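Local coordinates for protein CalG4 (Micromonospora echinospora, PDB 3IA7) that is a member of the GT-B glycosyltransferase clan, built from two Rossmann-like domains that face each other across a cleft, at residues 79-84 against 159-164; 152-157 against 177-182. All coordinates share one frame; numbering follows the deposited sequence.

Overall arrangement
Both contacts lie in the N-terminal half of the chain, among the helices that follow strands 53-56 and 127-131 of the seven-stranded parallel sheet, and each is centred about 23 Å from the centre of the chain. Interaction 1 pairs helix 75-98 with helix 159-170; interaction 2 sets the loop that leads into helix 159-170 against the short helix 178-182. Their centres are about 10 Å apart and their segments alternate along the sequence. They meet directly: V161 CB packs on P155 O at 3.4 Å, and H162 CD2 lies 3.3 Å from A156 O. None of the calcium ligands L42, E46, Q225 and H297 belongs to either contact.

Interaction 1 (79-84 against 159-164); sequences LHLVYV and EAVHSV
L81, V84, V161 and V164 bring the two helices together mainly through methyl groups, and no hydrogen bond crosses between the segments. V161 CG2 is shared: it sits 3.6 Å from H80 CB and 4.0 Å from L81 CD2, with the imidazole of H80 lying obliquely to it. With its CG anti to the carbonyl carbon (chi1 -66°), L81 extends CD2 across the helix interface, where it comes 3.8 Å from A160 O in an apolar-to-carbonyl contact, while its CD1 approaches A160 CB more loosely. One turn further on, V84 and V164 run past each other in opposite directions, their CG1 methyls 3.8 Å apart; V84 CG2 also faces V161 CG1. Within helix 159-170, S163 OG and S163 N both donate to E159 O, tying its first turn together. Outside the pair, the ring of Y83 packs edge-to-face with F111 and touches helix 113-123. The segment axes approach to 9.7 Å, with 18° between their N-to-C directions and L81 level with V161. This is near-parallel packing of two helices through aliphatic side chains, with H80 CB at one end, within the helical layer of a Rossmann-like domain.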
loop_
_atom_site.group_PDB
_atom_site.type_symbol
_atom_site.label_atom_id
_atom_site.label_comp_id
_atom_site.label_asym_id
_atom_site.label_seq_id
_atom_site.Cartn_x
_atom_site.Cartn_y
_atom_site.Cartn_z
ATOM N N LEU A 79 31.397 13.037 -8.777
ATOM C CA LEU A 79 30.209 12.597 -8.078
ATOM C C LEU A 79 29.637 13.677 -7.180
ATOM O O LEU A 79 28.422 13.884 -7.187
ATOM C CB LEU A 79 30.479 11.351 -7.235
ATOM C CG LEU A 79 30.840 10.076 -7.982
ATOM C CD1 LEU A 79 31.041 8.979 -6.918
ATOM C CD2 LEU A 79 29.724 9.711 -8.965
ATOM N N HIS A 80 30.484 14.312 -6.361
ATOM C CA HIS A 80 30.015 15.443 -5.561
ATOM C C HIS A 80 29.468 16.589 -6.409
ATOM O O HIS A 80 28.512 17.252 -6.004
ATOM C CB HIS A 80 31.107 16.000 -4.668
ATOM C CG HIS A 80 31.660 15.005 -3.682
ATOM N ND1 HIS A 80 30.867 14.072 -3.048
ATOM C CD2 HIS A 80 32.907 14.840 -3.185
ATOM C CE1 HIS A 80 31.608 13.359 -2.216
ATOM N NE2 HIS A 80 32.855 13.795 -2.294
ATOM N N LEU A 81 30.122 16.883 -7.521
ATOM C CA LEU A 81 29.658 18.008 -8.364
ATOM C C LEU A 81 28.303 17.726 -9.002
ATOM O O LEU A 81 27.467 18.649 -9.119
ATOM C CB LEU A 81 30.701 18.439 -9.430
ATOM C CG LEU A 81 31.987 19.047 -8.823
ATOM C CD1 LEU A 81 33.020 19.250 -9.928
ATOM C CD2 LEU A 81 31.720 20.355 -8.089
ATOM N N VAL A 82 28.062 16.468 -9.382
ATOM C CA VAL A 82 26.760 16.133 -9.975
ATOM C C VAL A 82 25.674 16.234 -8.903
ATOM O O VAL A 82 24.556 16.590 -9.221
ATOM C CB VAL A 82 26.702 14.744 -10.746
ATOM C CG1 VAL A 82 26.829 13.558 -9.823
ATOM C CG2 VAL A 82 25.381 14.633 -11.494
ATOM N N TYR A 83 26.022 15.923 -7.662
ATOM C CA TYR A 83 25.091 16.038 -6.518
ATOM C C TYR A 83 24.648 17.505 -6.374
ATOM O O TYR A 83 23.441 17.815 -6.219
ATOM C CB TYR A 83 25.798 15.555 -5.236
ATOM C CG TYR A 83 24.991 15.754 -3.971
ATOM C CD1 TYR A 83 23.943 14.870 -3.642
ATOM C CD2 TYR A 83 25.243 16.838 -3.106
ATOM C CE1 TYR A 83 23.189 15.058 -2.465
ATOM C CE2 TYR A 83 24.495 17.028 -1.941
ATOM C CZ TYR A 83 23.473 16.135 -1.637
ATOM O OH TYR A 83 22.716 16.288 -0.499
ATOM N N VAL A 84 25.638 18.396 -6.390
ATOM C CA VAL A 84 25.366 19.835 -6.322
ATOM C C VAL A 84 24.521 20.315 -7.519
ATOM O O VAL A 84 23.527 21.033 -7.308
ATOM C CB VAL A 84 26.653 20.682 -6.116
ATOM C CG1 VAL A 84 26.307 22.176 -6.133
ATOM C CG2 VAL A 84 27.320 20.315 -4.755
ATOM N N GLU A 159 38.111 21.303 -2.624
ATOM C CA GLU A 159 38.190 22.630 -3.197
ATOM C C GLU A 159 37.157 22.963 -4.306
ATOM O O GLU A 159 36.516 24.017 -4.244
ATOM C CB GLU A 159 39.622 22.922 -3.710
ATOM C CG GLU A 159 39.721 24.169 -4.552
ATOM C CD GLU A 159 39.256 25.402 -3.816
ATOM O OE1 GLU A 159 39.433 25.466 -2.578
ATOM O OE2 GLU A 159 38.723 26.314 -4.484
ATOM N N ALA A 160 37.036 22.085 -5.310
ATOM C CA ALA A 160 36.097 22.269 -6.445
ATOM C C ALA A 160 34.621 22.379 -5.983
ATOM O O ALA A 160 33.811 23.118 -6.584
ATOM C CB ALA A 160 36.248 21.102 -7.446
ATOM N N VAL A 161 34.276 21.623 -4.941
ATOM C CA VAL A 161 32.921 21.582 -4.383
ATOM C C VAL A 161 32.687 22.779 -3.456
ATOM O O VAL A 161 31.677 23.462 -3.545
ATOM C CB VAL A 161 32.671 20.273 -3.615
ATOM C CG1 VAL A 161 31.236 20.206 -3.050
ATOM C CG2 VAL A 161 32.948 19.068 -4.525
ATOM N N HIS A 162 33.644 23.009 -2.558
ATOM C CA HIS A 162 33.588 24.098 -1.598
ATOM C C HIS A 162 33.390 25.448 -2.311
ATOM O O HIS A 162 32.569 26.264 -1.868
ATOM C CB HIS A 162 34.875 24.107 -0.746
ATOM C CG HIS A 162 34.908 25.190 0.287
ATOM N ND1 HIS A 162 35.407 26.453 0.024
ATOM C CD2 HIS A 162 34.447 25.220 1.562
ATOM C CE1 HIS A 162 35.291 27.200 1.110
ATOM N NE2 HIS A 162 34.704 26.477 2.055
ATOM N N SER A 163 34.135 25.686 -3.401
ATOM C CA SER A 163 34.074 26.985 -4.061
ATOM C C SER A 163 32.675 27.193 -4.658
ATOM O O SER A 163 32.098 28.283 -4.546
ATOM C CB SER A 163 35.175 27.139 -5.124
ATOM O OG SER A 163 35.054 26.135 -6.118
ATOM N N VAL A 164 32.123 26.134 -5.246
ATOM C CA VAL A 164 30.798 26.210 -5.843
ATOM C C VAL A 164 29.786 26.492 -4.753
ATOM O O VAL A 164 28.876 27.267 -4.931
ATOM C CB VAL A 164 30.398 24.906 -6.597
ATOM C CG1 VAL A 164 28.885 24.909 -6.890
ATOM C CG2 VAL A 164 31.203 24.801 -7.903
#

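Interaction 2 (152-157 against 177-182); sequences QRHPAD and PVKEYW
H154 meets both K179 and W182, offering a face to one and an edge to the other. K179 CG stands 4.0 Å from the centroid of the imidazole and almost on its normal, a CH-pi contact. At the rim of the same ring, CE1 points into the indole face of W182, 3.7 Å from CD2, in a T-shaped pair with planes at 82°. P155 CG comes over the six-membered ring of W182, 3.6 Å from CH2. Next along the loop, A156 CB packs against V178 CG1 at 3.5 Å. Extended beyond CG, K179 passes over the imidazole and delivers NZ to D157 OD2 at 2.8 Å, a salt bridge made on the syn side of the carboxylate.

In the second shell, A156 N donates to H154 ND1 at 3.0 Å, in the ring plane, which fixes the rotation of the imidazole. D157 N bonds to H154 O, closing the turn, and R153 grips D157 O side-on with NE and NH2, the oxygen lying in the guanidinium plane.

Farther out, W147 of helix 142-150 meets the H154 ring edge-to-face and touches P155, which reaches H80 of helix 75-98. F113 of helix 113-123 packs edge-to-face with W182, while V178 rests on H162 and V166 of helix 159-170. The contact joins the 3-10 turn before helix 159-170 to helix 178-182, just ahead of strand 189-191 in the N-terminal Rossmann-like domain.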
loop_
_atom_site.group_PDB
_atom_site.type_symbol
_atom_site.label_atom_id
_atom_site.label_comp_id
_atom_site.label_asym_id
_atom_site.label_seq_id
_atom_site.Cartn_x
_atom_site.Cartn_y
_atom_site.Cartn_z
ATOM N N GLN A 152 37.705 9.000 2.036
ATOM C CA GLN A 152 37.561 10.241 1.251
ATOM C C GLN A 152 37.251 11.470 2.138
ATOM O O GLN A 152 36.728 11.346 3.237
ATOM C CB GLN A 152 36.552 10.077 0.085
ATOM C CG GLN A 152 35.140 9.802 0.512
ATOM C CD GLN A 152 34.185 9.425 -0.637
ATOM O OE1 GLN A 152 33.666 8.303 -0.663
ATOM N NE2 GLN A 152 33.907 10.379 -1.555
ATOM N N ARG A 153 37.590 12.657 1.643
ATOM C CA ARG A 153 37.267 13.921 2.320
ATOM C C ARG A 153 35.780 14.270 2.293
ATOM O O ARG A 153 35.102 13.955 1.330
ATOM C CB ARG A 153 38.056 15.057 1.666
ATOM C CG ARG A 153 39.576 14.788 1.742
ATOM C CD ARG A 153 40.377 15.808 0.940
ATOM N NE ARG A 153 40.322 17.185 1.464
ATOM C CZ ARG A 153 41.112 17.689 2.421
ATOM N NH1 ARG A 153 42.032 16.949 3.032
ATOM N NH2 ARG A 153 40.968 18.960 2.783
ATOM N N HIS A 154 35.311 14.972 3.322
ATOM C CA HIS A 154 33.974 15.562 3.319
ATOM C C HIS A 154 33.918 16.394 2.028
ATOM O O HIS A 154 34.891 17.064 1.691
ATOM C CB HIS A 154 33.771 16.469 4.558
ATOM C CG HIS A 154 32.333 16.862 4.796
ATOM N ND1 HIS A 154 31.655 17.742 3.985
ATOM C CD2 HIS A 154 31.451 16.485 5.764
ATOM C CE1 HIS A 154 30.412 17.880 4.424
ATOM N NE2 HIS A 154 30.261 17.122 5.504
ATOM N N PRO A 155 32.774 16.359 1.284
ATOM C CA PRO A 155 32.681 17.203 0.092
ATOM C C PRO A 155 32.991 18.675 0.362
ATOM O O PRO A 155 33.511 19.353 -0.505
ATOM C CB PRO A 155 31.208 17.064 -0.359
ATOM C CG PRO A 155 30.530 16.300 0.689
ATOM C CD PRO A 155 31.574 15.526 1.463
ATOM N N ALA A 156 32.694 19.154 1.563
ATOM C CA ALA A 156 32.939 20.568 1.910
ATOM C C ALA A 156 34.423 20.847 2.001
ATOM O O ALA A 156 34.847 21.991 1.887
ATOM C CB ALA A 156 32.263 20.913 3.227
ATOM N N ASP A 157 35.212 19.777 2.180
ATOM C CA ASP A 157 36.678 19.870 2.239
ATOM C C ASP A 157 37.376 19.626 0.902
ATOM O O ASP A 157 38.618 19.602 0.825
ATOM C CB ASP A 157 37.200 18.897 3.287
ATOM C CG ASP A 157 36.903 19.366 4.714
ATOM O OD1 ASP A 157 36.876 20.603 4.916
ATOM O OD2 ASP A 157 36.695 18.511 5.616
ATOM N N PRO A 177 29.846 28.911 7.267
ATOM C CA PRO A 177 30.839 27.998 6.687
ATOM C C PRO A 177 30.157 26.740 6.107
ATOM O O PRO A 177 29.200 26.213 6.683
ATOM C CB PRO A 177 31.691 27.627 7.904
ATOM C CG PRO A 177 31.664 28.903 8.714
ATOM C CD PRO A 177 30.220 29.276 8.647
ATOM N N VAL A 178 30.678 26.246 4.988
ATOM C CA VAL A 178 30.027 25.161 4.229
ATOM C C VAL A 178 29.830 23.880 5.012
ATOM O O VAL A 178 28.735 23.347 5.006
ATOM C CB VAL A 178 30.800 24.842 2.909
ATOM C CG1 VAL A 178 30.228 23.621 2.191
ATOM C CG2 VAL A 178 30.792 26.042 1.991
ATOM N N LYS A 179 30.872 23.398 5.710
ATOM C CA LYS A 179 30.732 22.185 6.496
ATOM C C LYS A 179 29.697 22.366 7.649
ATOM O O LYS A 179 28.887 21.473 7.903
ATOM C CB LYS A 179 32.101 21.767 7.035
ATOM C CG LYS A 179 32.240 20.296 7.314
ATOM C CD LYS A 179 33.702 20.024 7.829
ATOM C CE LYS A 179 33.962 18.536 7.882
ATOM N NZ LYS A 179 35.422 18.258 8.061
ATOM N N GLU A 180 29.748 23.506 8.350
ATOM C CA GLU A 180 28.758 23.844 9.376
ATOM C C GLU A 180 27.324 23.844 8.857
ATOM O O GLU A 180 26.443 23.236 9.421
ATOM C CB GLU A 180 29.054 25.219 9.965
ATOM C CG GLU A 180 28.211 25.518 11.206
ATOM C CD GLU A 180 28.428 26.933 11.776
ATOM O OE1 GLU A 180 29.503 27.515 11.531
ATOM O OE2 GLU A 180 27.520 27.440 12.469
ATOM N N TYR A 181 27.105 24.551 7.765
ATOM C CA TYR A 181 25.810 24.576 7.083
ATOM C C TYR A 181 25.283 23.168 6.758
ATOM O O TYR A 181 24.102 22.858 7.024
ATOM C CB TYR A 181 25.961 25.362 5.786
ATOM C CG TYR A 181 24.680 25.517 5.025
ATOM C CD1 TYR A 181 23.808 26.568 5.310
ATOM C CD2 TYR A 181 24.320 24.586 4.030
ATOM C CE1 TYR A 181 22.591 26.699 4.596
ATOM C CE2 TYR A 181 23.114 24.719 3.309
ATOM C CZ TYR A 181 22.271 25.800 3.602
ATOM O OH TYR A 181 21.078 25.897 2.896
ATOM N N TRP A 182 26.161 22.331 6.199
ATOM C CA TRP A 182 25.827 20.955 5.772
ATOM C C TRP A 182 25.247 20.197 6.944
ATOM O O TRP A 182 24.265 19.418 6.785
ATOM C CB TRP A 182 27.090 20.273 5.224
ATOM C CG TRP A 182 26.832 19.049 4.364
ATOM C CD1 TRP A 182 26.332 17.846 4.778
ATOM C CD2 TRP A 182 27.137 18.898 2.980
ATOM N NE1 TRP A 182 26.221 16.981 3.720
ATOM C CE2 TRP A 182 26.733 17.576 2.604
ATOM C CE3 TRP A 182 27.677 19.746 2.008
ATOM C CZ2 TRP A 182 26.849 17.092 1.312
ATOM C CZ3 TRP A 182 27.789 19.250 0.671
ATOM C CH2 TRP A 182 27.381 17.936 0.355
#